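Local coordinates for protein TetR family transcriptional regulator (Chloroflexus aurantiacus, PDB 3NRG) that probably acts as a DNA-binding transcriptional regulator of the TetR family, recognising a cis-regulatory region through a helix-turn-helix motif, at residues A[56-61]-A[119-124]; A[74-79]-A[92-97]; A[114-119]-A[129-134]. All coordinates share one frame; numbering follows the deposited sequence.

Contact 1. Residues A[56-61]-A[119-124]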
loop_
_atom_site.group_PDB
_atom_site.type_symbol
_atom_site.label_atom_id
_atom_site.label_comp_id
_atom_site.label_asym_id
_atom_site.label_seq_id
_atom_site.Cartn_x
_atom_site.Cartn_y
_atom_site.Cartn_z
ATOM N N ASP A 56 -11.740 -12.959 16.736
ATOM C CA ASP A 56 -11.944 -13.745 15.515
ATOM C C ASP A 56 -10.934 -13.330 14.425
ATOM O O ASP A 56 -10.112 -12.443 14.658
ATOM C CB ASP A 56 -13.409 -13.614 15.006
ATOM C CG ASP A 56 -13.908 -12.182 14.799
ATOM O OD1 ASP A 56 -13.066 -11.251 14.780
ATOM O OD2 ASP A 56 -15.133 -11.999 14.635
ATOM N N LYS A 57 -11.000 -13.973 13.239
ATOM C CA LYS A 57 -10.115 -13.668 12.107
ATOM C C LYS A 57 -10.336 -12.224 11.606
ATOM O O LYS A 57 -9.371 -11.545 11.251
ATOM C CB LYS A 57 -10.334 -14.687 10.970
ATOM C CG LYS A 57 -9.321 -14.583 9.826
ATOM C CD LYS A 57 -9.320 -15.835 8.929
ATOM C CE LYS A 57 -10.575 -15.989 8.098
ATOM N NZ LYS A 57 -10.490 -17.160 7.189
ATOM N N LYS A 58 -11.613 -11.751 11.636
ATOM C CA LYS A 58 -12.024 -10.399 11.232
ATOM C C LYS A 58 -11.252 -9.313 12.000
ATOM O O LYS A 58 -10.695 -8.402 11.375
ATOM C CB LYS A 58 -13.547 -10.227 11.433
ATOM C CG LYS A 58 -14.086 -8.843 11.058
ATOM C CD LYS A 58 -15.548 -8.656 11.479
ATOM C CE LYS A 58 -15.704 -8.079 12.872
ATOM N NZ LYS A 58 -15.442 -9.089 13.934
ATOM N N ASP A 59 -11.208 -9.421 13.357
ATOM C CA ASP A 59 -10.508 -8.460 14.218
ATOM C C ASP A 59 -9.016 -8.417 13.920
ATOM O O ASP A 59 -8.415 -7.333 13.933
ATOM C CB ASP A 59 -10.754 -8.773 15.705
ATOM C CG ASP A 59 -12.169 -8.482 16.184
ATOM O OD1 ASP A 59 -13.015 -8.082 15.345
ATOM O OD2 ASP A 59 -12.429 -8.644 17.397
ATOM N N CYS A 60 -8.419 -9.590 13.610
ATOM C CA CYS A 60 -7.000 -9.692 13.261
ATOM C C CYS A 60 -6.712 -8.997 11.925
ATOM O O CYS A 60 -5.736 -8.259 11.820
ATOM C CB CYS A 60 -6.550 -11.150 13.247
ATOM S SG CYS A 60 -4.769 -11.372 13.046
ATOM N N TYR A 61 -7.591 -9.200 10.924
ATOM C CA TYR A 61 -7.466 -8.570 9.611
ATOM C C TYR A 61 -7.596 -7.041 9.697
ATOM O O TYR A 61 -6.841 -6.326 9.035
ATOM C CB TYR A 61 -8.499 -9.144 8.632
ATOM C CG TYR A 61 -8.366 -8.587 7.231
ATOM C CD1 TYR A 61 -7.359 -9.028 6.377
ATOM C CD2 TYR A 61 -9.248 -7.618 6.758
ATOM C CE1 TYR A 61 -7.224 -8.510 5.092
ATOM C CE2 TYR A 61 -9.128 -7.098 5.471
ATOM C CZ TYR A 61 -8.109 -7.544 4.641
ATOM O OH TYR A 61 -7.975 -7.039 3.371
ATOM N N ASP A 119 -12.901 -10.341 -1.448
ATOM C CA ASP A 119 -14.064 -10.149 -0.573
ATOM C C ASP A 119 -13.601 -10.211 0.879
ATOM O O ASP A 119 -13.548 -11.292 1.477
ATOM C CB ASP A 119 -15.158 -11.213 -0.859
ATOM C CG ASP A 119 -16.495 -10.972 -0.149
ATOM O OD1 ASP A 119 -16.477 -10.633 1.062
ATOM O OD2 ASP A 119 -17.551 -11.216 -0.773
ATOM N N VAL A 120 -13.217 -9.056 1.429
ATOM C CA VAL A 120 -12.709 -8.963 2.796
ATOM C C VAL A 120 -13.716 -8.263 3.728
ATOM O O VAL A 120 -14.455 -7.383 3.282
ATOM C CB VAL A 120 -11.294 -8.322 2.856
ATOM C CG1 VAL A 120 -10.250 -9.241 2.219
ATOM C CG2 VAL A 120 -11.277 -6.939 2.205
ATOM N N PRO A 121 -13.804 -8.674 5.015
ATOM C CA PRO A 121 -14.792 -8.055 5.902
ATOM C C PRO A 121 -14.277 -6.788 6.572
ATOM O O PRO A 121 -13.748 -6.837 7.682
ATOM C CB PRO A 121 -15.108 -9.164 6.904
ATOM C CG PRO A 121 -13.874 -10.019 6.933
ATOM C CD PRO A 121 -13.040 -9.730 5.711
ATOM N N LEU A 122 -14.433 -5.649 5.891
ATOM C CA LEU A 122 -14.019 -4.355 6.419
ATOM C C LEU A 122 -15.234 -3.444 6.603
ATOM O O LEU A 122 -16.184 -3.529 5.818
ATOM C CB LEU A 122 -12.988 -3.686 5.484
ATOM C CG LEU A 122 -11.581 -4.305 5.466
ATOM C CD1 LEU A 122 -10.771 -3.761 4.318
ATOM C CD2 LEU A 122 -10.841 -4.073 6.801
ATOM N N PRO A 123 -15.225 -2.541 7.619
ATOM C CA PRO A 123 -16.371 -1.633 7.795
ATOM C C PRO A 123 -16.528 -0.675 6.615
ATOM O O PRO A 123 -15.559 -0.424 5.889
ATOM C CB PRO A 123 -16.034 -0.876 9.091
ATOM C CG PRO A 123 -14.945 -1.663 9.743
ATOM C CD PRO A 123 -14.186 -2.302 8.640
ATOM N N ALA A 124 -17.754 -0.140 6.420
ATOM C CA ALA A 124 -18.076 0.779 5.320
ATOM C C ALA A 124 -17.076 1.947 5.193
ATOM O O ALA A 124 -16.605 2.229 4.088
ATOM C CB ALA A 124 -19.492 1.313 5.483
#
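Apolar packing here is built round Tyr-61, whose ring reaches from the start of helix 57-78 to the loop 119-124. With CG anti to the backbone nitrogen (chi1 -177°), the ring is directed away from its own helix, standing roughly perpendicular to the side chains of Val-120 and Leu-122. Leu-122 comes to the ring edge, in its plane, with CG 3.7 Å from Tyr-61 CE2. Val-120 takes the far end: its CB is 3.6 Å from Tyr-61 CE2, and both methyls lie beside OH. Pro-121 adds a looser contact, its CD 4.5 Å from Tyr-61 CD2; as the centre of an inverse gamma turn it bends the loop, which suits proline. Tyr-31 meets Tyr-61 edge-to-face.

Lys-58 gives the contact only aliphatic carbon, CG lying 3.9 Å from Pro-121 O. Its chain then bends, carrying NZ back to salt bridges of 3.0 Å with Asp-56 OD2 and Asp-59 OD1; as a hydrogen bond the first is weak, while Asp-59 OD1 is met from above its carboxylate plane. Asp-56 is also the N-cap, its OD1 accepting from Asp-59 N at 3.0 Å.

No hydrogen bond crosses between the segments. The contact thus joins the probable DNA-binding N-terminal region to the C-terminal, TetR-like part by hydrophobic packing, while charges are paired at the helix start, Asp-59 also taking a bond from Gly-1 N.

Contact 2. Residues A[74-79]-A[92-97]; sequences AFLRQT and RWLLDV
Val-97 is the bump at the middle of this contact, fitting into a hollow bounded by Phe-75, Leu-76 and Thr-79. Its CG1, anti to the backbone nitrogen (chi1 166°), lies 3.5 Å from Leu-76 CD1. The phenyl ring comes nearest through Phe-75 CE2, 3.6 Å from Val-97 O. The other methyl, CG2, sits 3.7 Å from Thr-79 CG2, the two side chains lying alongside each other and pointing opposite ways. A beta-branched valine suits the place because its two methyls diverge, CG1 toward Leu-76 and Phe-75 and CG2 toward Thr-79.

Helices 57-78 and 87-104 meet here in the all-helical body of the TetR fold. The two short helical segments run at 131° to each other, with axes 11.3 Å apart at closest approach. The link between them loops round beyond Thr-79, the first residue to leave the helix, whose hydroxyl OG1 bonds back to Phe-75 O at 2.7 Å. That bond helps fix the rotation of the side chain, with CG2 left facing Val-97, and the same OG1 lies over one face of the Phe-75 ring, offset toward the rim.

Trp-93 and Val-97, a turn apart, flank a second hollow on their own helix, Val-97 CG2 standing over the centre of one indole face. Into it project Leu-76 CD1, 4.0 Å from Trp-93 CH2, and Thr-79 CG2, 4.1 Å from Trp-93 CZ2; each also meets a valine methyl. The indole NE1 is held by Pro-80 O. Leu-94 touches Leu-76 more loosely, methyl to methyl, and also packs against Phe-168, Tyr-137 and Phe-138.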
loop_
_atom_site.group_PDB
_atom_site.type_symbol
_atom_site.label_atom_id
_atom_site.label_comp_id
_atom_site.label_asym_id
_atom_site.label_seq_id
_atom_site.Cartn_x
_atom_site.Cartn_y
_atom_site.Cartn_z
ATOM N N ALA A 74 2.710 7.646 8.496
ATOM C CA ALA A 74 3.951 7.965 9.209
ATOM C C ALA A 74 5.150 8.007 8.241
ATOM O O ALA A 74 6.067 8.806 8.434
ATOM C CB ALA A 74 4.201 6.937 10.306
ATOM N N PHE A 75 5.129 7.149 7.193
ATOM C CA PHE A 75 6.176 7.101 6.170
ATOM C C PHE A 75 6.094 8.346 5.289
ATOM O O PHE A 75 7.122 8.929 4.938
ATOM C CB PHE A 75 6.025 5.826 5.314
ATOM C CG PHE A 75 7.125 5.611 4.299
ATOM C CD1 PHE A 75 8.310 4.980 4.657
ATOM C CD2 PHE A 75 6.963 6.012 2.977
ATOM C CE1 PHE A 75 9.326 4.783 3.719
ATOM C CE2 PHE A 75 7.980 5.816 2.040
ATOM C CZ PHE A 75 9.157 5.208 2.418
ATOM N N LEU A 76 4.859 8.758 4.955
ATOM C CA LEU A 76 4.541 9.919 4.122
ATOM C C LEU A 76 4.987 11.229 4.799
ATOM O O LEU A 76 5.455 12.142 4.117
ATOM C CB LEU A 76 3.019 9.926 3.880
ATOM C CG LEU A 76 2.448 10.838 2.805
ATOM C CD1 LEU A 76 3.031 10.530 1.439
ATOM C CD2 LEU A 76 0.950 10.680 2.737
ATOM N N ARG A 77 4.876 11.301 6.136
ATOM C CA ARG A 77 5.262 12.490 6.907
ATOM C C ARG A 77 6.776 12.534 7.215
ATOM O O ARG A 77 7.323 13.618 7.434
ATOM C CB ARG A 77 4.441 12.594 8.209
ATOM C CG ARG A 77 2.931 12.752 7.978
ATOM C CD ARG A 77 2.202 12.989 9.276
ATOM N NE ARG A 77 0.787 12.609 9.207
ATOM C CZ ARG A 77 -0.216 13.474 9.075
ATOM N NH1 ARG A 77 0.028 14.778 8.985
ATOM N NH2 ARG A 77 -1.471 13.043 9.035
ATOM N N GLN A 78 7.441 11.362 7.251
ATOM C CA GLN A 78 8.888 11.288 7.515
ATOM C C GLN A 78 9.724 11.507 6.241
ATOM O O GLN A 78 10.920 11.777 6.333
ATOM C CB GLN A 78 9.261 9.956 8.201
ATOM C CG GLN A 78 8.950 9.942 9.699
ATOM C CD GLN A 78 9.350 8.646 10.362
ATOM O OE1 GLN A 78 8.689 7.612 10.219
ATOM N NE2 GLN A 78 10.402 8.694 11.166
ATOM N N THR A 79 9.092 11.390 5.060
ATOM C CA THR A 79 9.766 11.584 3.772
ATOM C C THR A 79 9.962 13.078 3.494
ATOM O O THR A 79 9.014 13.856 3.660
ATOM C CB THR A 79 8.958 10.898 2.634
ATOM O OG1 THR A 79 8.813 9.515 2.933
ATOM C CG2 THR A 79 9.616 11.049 1.265
ATOM N N ARG A 92 5.225 12.871 -9.399
ATOM C CA ARG A 92 6.449 12.061 -9.455
ATOM C C ARG A 92 6.942 11.765 -8.032
ATOM O O ARG A 92 7.347 10.639 -7.748
ATOM C CB ARG A 92 7.544 12.778 -10.283
ATOM C CG ARG A 92 8.776 11.914 -10.581
ATOM C CD ARG A 92 9.873 12.093 -9.539
ATOM N NE ARG A 92 10.892 11.046 -9.632
ATOM C CZ ARG A 92 12.031 11.170 -10.308
ATOM N NH1 ARG A 92 12.307 12.296 -10.956
ATOM N NH2 ARG A 92 12.902 10.171 -10.337
ATOM N N TRP A 93 6.896 12.780 -7.141
ATOM C CA TRP A 93 7.268 12.628 -5.740
ATOM C C TRP A 93 6.312 11.644 -5.039
ATOM O O TRP A 93 6.770 10.742 -4.338
ATOM C CB TRP A 93 7.256 14.000 -5.028
ATOM C CG TRP A 93 7.562 13.933 -3.555
ATOM C CD1 TRP A 93 8.789 14.024 -2.967
ATOM C CD2 TRP A 93 6.612 13.781 -2.487
ATOM N NE1 TRP A 93 8.667 13.924 -1.599
ATOM C CE2 TRP A 93 7.342 13.768 -1.278
ATOM C CE3 TRP A 93 5.210 13.656 -2.435
ATOM C CZ2 TRP A 93 6.723 13.614 -0.029
ATOM C CZ3 TRP A 93 4.598 13.506 -1.200
ATOM C CH2 TRP A 93 5.349 13.492 -0.015
ATOM N N LEU A 94 4.987 11.807 -5.255
ATOM C CA LEU A 94 3.959 10.956 -4.646
ATOM C C LEU A 94 4.035 9.505 -5.162
ATOM O O LEU A 94 3.793 8.563 -4.398
ATOM C CB LEU A 94 2.563 11.549 -4.898
ATOM C CG LEU A 94 1.399 10.922 -4.115
ATOM C CD1 LEU A 94 1.523 11.207 -2.596
ATOM C CD2 LEU A 94 0.061 11.419 -4.653
ATOM N N LEU A 95 4.377 9.330 -6.449
ATOM C CA LEU A 95 4.544 8.005 -7.055
ATOM C C LEU A 95 5.769 7.309 -6.451
ATOM O O LEU A 95 5.698 6.129 -6.108
ATOM C CB LEU A 95 4.689 8.143 -8.588
ATOM C CG LEU A 95 4.674 6.855 -9.421
ATOM C CD1 LEU A 95 3.470 5.983 -9.083
ATOM C CD2 LEU A 95 4.678 7.179 -10.901
ATOM N N ASP A 96 6.864 8.073 -6.252
ATOM C CA ASP A 96 8.104 7.590 -5.647
ATOM C C ASP A 96 7.876 7.149 -4.188
ATOM O O ASP A 96 8.340 6.079 -3.794
ATOM C CB ASP A 96 9.177 8.685 -5.707
ATOM C CG ASP A 96 10.538 8.193 -6.142
ATOM O OD1 ASP A 96 11.138 7.367 -5.405
ATOM O OD2 ASP A 96 11.043 8.687 -7.177
ATOM N N VAL A 97 7.138 7.967 -3.401
ATOM C CA VAL A 97 6.809 7.662 -2.002
ATOM C C VAL A 97 6.002 6.348 -1.895
ATOM O O VAL A 97 6.361 5.465 -1.111
ATOM C CB VAL A 97 6.075 8.853 -1.317
ATOM C CG1 VAL A 97 5.438 8.426 0.004
ATOM C CG2 VAL A 97 7.025 10.026 -1.102
#

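Contact 3. Residues A[114-119]-A[129-134]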
loop_
_atom_site.group_PDB
_atom_site.type_symbol
_atom_site.label_atom_id
_atom_site.label_comp_id
_atom_site.label_asym_id
_atom_site.label_seq_id
_atom_site.Cartn_x
_atom_site.Cartn_y
_atom_site.Cartn_z
ATOM N N LYS A 114 -4.576 -6.497 -1.793
ATOM C CA LYS A 114 -5.577 -7.552 -1.966
ATOM C C LYS A 114 -6.980 -7.071 -1.568
ATOM O O LYS A 114 -7.964 -7.516 -2.150
ATOM C CB LYS A 114 -5.191 -8.815 -1.176
ATOM C CG LYS A 114 -4.143 -9.684 -1.865
ATOM C CD LYS A 114 -3.985 -11.027 -1.151
ATOM C CE LYS A 114 -3.142 -11.995 -1.941
ATOM N NZ LYS A 114 -3.126 -13.338 -1.321
ATOM N N ALA A 115 -7.067 -6.123 -0.597
ATOM C CA ALA A 115 -8.344 -5.564 -0.125
ATOM C C ALA A 115 -9.116 -4.843 -1.248
ATOM O O ALA A 115 -10.337 -4.699 -1.159
ATOM C CB ALA A 115 -8.098 -4.610 1.037
ATOM N N LEU A 116 -8.398 -4.396 -2.306
ATOM C CA LEU A 116 -8.999 -3.727 -3.464
ATOM C C LEU A 116 -9.836 -4.691 -4.321
ATOM O O LEU A 116 -10.745 -4.247 -5.025
ATOM C CB LEU A 116 -7.908 -3.103 -4.350
ATOM C CG LEU A 116 -7.133 -1.928 -3.772
ATOM C CD1 LEU A 116 -5.871 -1.690 -4.557
ATOM C CD2 LEU A 116 -7.984 -0.670 -3.730
ATOM N N TYR A 117 -9.494 -5.998 -4.306
ATOM C CA TYR A 117 -10.133 -6.986 -5.176
ATOM C C TYR A 117 -10.866 -8.094 -4.413
ATOM O O TYR A 117 -11.961 -8.493 -4.816
ATOM C CB TYR A 117 -9.094 -7.598 -6.149
ATOM C CG TYR A 117 -8.220 -6.566 -6.839
ATOM C CD1 TYR A 117 -8.694 -5.832 -7.924
ATOM C CD2 TYR A 117 -6.924 -6.315 -6.399
ATOM C CE1 TYR A 117 -7.909 -4.859 -8.537
ATOM C CE2 TYR A 117 -6.127 -5.348 -7.009
ATOM C CZ TYR A 117 -6.622 -4.625 -8.083
ATOM O OH TYR A 117 -5.839 -3.679 -8.691
ATOM N N ASP A 118 -10.251 -8.617 -3.343
ATOM C CA ASP A 118 -10.798 -9.739 -2.581
ATOM C C ASP A 118 -11.990 -9.364 -1.688
ATOM O O ASP A 118 -12.080 -8.228 -1.217
ATOM C CB ASP A 118 -9.688 -10.428 -1.759
ATOM C CG ASP A 118 -8.583 -11.070 -2.601
ATOM O OD1 ASP A 118 -8.684 -11.030 -3.857
ATOM O OD2 ASP A 118 -7.619 -11.610 -2.007
ATOM N N ASP A 119 -12.901 -10.341 -1.448
ATOM C CA ASP A 119 -14.064 -10.149 -0.573
ATOM C C ASP A 119 -13.601 -10.211 0.879
ATOM O O ASP A 119 -13.548 -11.292 1.477
ATOM C CB ASP A 119 -15.158 -11.213 -0.859
ATOM C CG ASP A 119 -16.495 -10.972 -0.149
ATOM O OD1 ASP A 119 -16.477 -10.633 1.062
ATOM O OD2 ASP A 119 -17.551 -11.216 -0.773
ATOM N N VAL A 129 -12.261 4.262 2.121
ATOM C CA VAL A 129 -10.911 4.844 2.089
ATOM C C VAL A 129 -9.939 3.958 1.278
ATOM O O VAL A 129 -9.165 4.479 0.473
ATOM C CB VAL A 129 -10.389 5.125 3.533
ATOM C CG1 VAL A 129 -8.914 5.531 3.530
ATOM C CG2 VAL A 129 -11.242 6.185 4.226
ATOM N N ILE A 130 -10.010 2.621 1.472
ATOM C CA ILE A 130 -9.143 1.664 0.771
ATOM C C ILE A 130 -9.399 1.659 -0.749
ATOM O O ILE A 130 -8.455 1.778 -1.529
ATOM C CB ILE A 130 -9.268 0.229 1.398
ATOM C CG1 ILE A 130 -8.733 0.184 2.871
ATOM C CG2 ILE A 130 -8.621 -0.861 0.507
ATOM C CD1 ILE A 130 -7.128 0.289 3.075
ATOM N N ARG A 131 -10.671 1.557 -1.159
ATOM C CA ARG A 131 -11.040 1.407 -2.570
ATOM C C ARG A 131 -11.347 2.712 -3.339
ATOM O O ARG A 131 -11.327 2.696 -4.573
ATOM C CB ARG A 131 -12.200 0.399 -2.725
ATOM C CG ARG A 131 -11.818 -1.023 -2.336
ATOM C CD ARG A 131 -12.928 -2.008 -2.617
ATOM N NE ARG A 131 -12.518 -3.377 -2.300
ATOM C CZ ARG A 131 -13.306 -4.438 -2.426
ATOM N NH1 ARG A 131 -14.552 -4.300 -2.861
ATOM N NH2 ARG A 131 -12.857 -5.645 -2.114
ATOM N N HIS A 132 -11.658 3.826 -2.630
ATOM C CA HIS A 132 -12.031 5.086 -3.304
ATOM C C HIS A 132 -11.260 6.337 -2.821
ATOM O O HIS A 132 -11.459 7.427 -3.365
ATOM C CB HIS A 132 -13.554 5.320 -3.219
ATOM C CG HIS A 132 -14.359 4.238 -3.865
ATOM N ND1 HIS A 132 -14.948 3.231 -3.118
ATOM C CD2 HIS A 132 -14.600 4.007 -5.174
ATOM C CE1 HIS A 132 -15.551 2.444 -3.990
ATOM N NE2 HIS A 132 -15.361 2.866 -5.241
ATOM N N GLY A 133 -10.392 6.164 -1.818
ATOM C CA GLY A 133 -9.626 7.256 -1.221
ATOM C C GLY A 133 -8.661 7.934 -2.170
ATOM O O GLY A 133 -8.726 9.155 -2.346
ATOM N N SER A 134 -7.742 7.148 -2.784
ATOM C CA SER A 134 -6.735 7.682 -3.715
ATOM C C SER A 134 -7.355 8.290 -4.991
ATOM O O SER A 134 -6.946 9.375 -5.404
ATOM C CB SER A 134 -5.690 6.621 -4.060
ATOM O OG SER A 134 -6.288 5.394 -4.442
#
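The guanidinium of Arg-131 has Leu-116 O over one face, 3.2 Å above the plane and offset toward the rim, and Ala-115 O at its edge. Leu-116 CB in turn lies over one face of the Tyr-117 ring, offset toward the rim. NE and NH2 of Arg-131 both donate to Ala-115 O, at 2.8 and 2.9 Å, side-on; both bonds are bent (N-H...O 148° and 141°), as expected when two donors share one oxygen. The NE bond lies in the carbonyl plane on a lone pair, whereas NH2 is tilted 34° from it. Asp-118 O also lies near the edge, but its angle to NH2 is too poor for a hydrogen bond. The arginine chain, extended from CG to NE, has the length to span from helix to loop. Replacing Arg-131 with a leucine would probably leave Ala-115 O without its two donors and the turn after helix 106-114 less firmly tied to helix 124-147.

Small Ala-115 lets Ile-130 come close, CB to CG2 at 3.8 Å. Both also pack on helix 57-78, through Tyr-61 and Ile-69 respectively; Leu-116 and Tyr-117 lean on Thr-169 of helix 157-179, where the Tyr-117 hydroxyl bonds Glu-170.

In the fold
Helix 57-78 serves contact 1 near its start and contact 2 at its end, so the two lie about 27 Å apart between centres, on opposite sides of the chain's centre. Contact 1 is partly buried, whereas contacts 2 and 3 are surface contacts, though each includes a buried residue. Contacts 1 and 3 share Asp-119 and touch where Tyr-61 packs on Ala-115, so the loop between helices 106-114 and 124-147 is held at successive stretches: 114-119 by an arginine on a backbone carbonyl, 119-124 by apolar packing toward the probable DNA-binding region. Contact 2 joins two helices through apolar side chains, and contact 3 alone has hydrogen bonds between its segments.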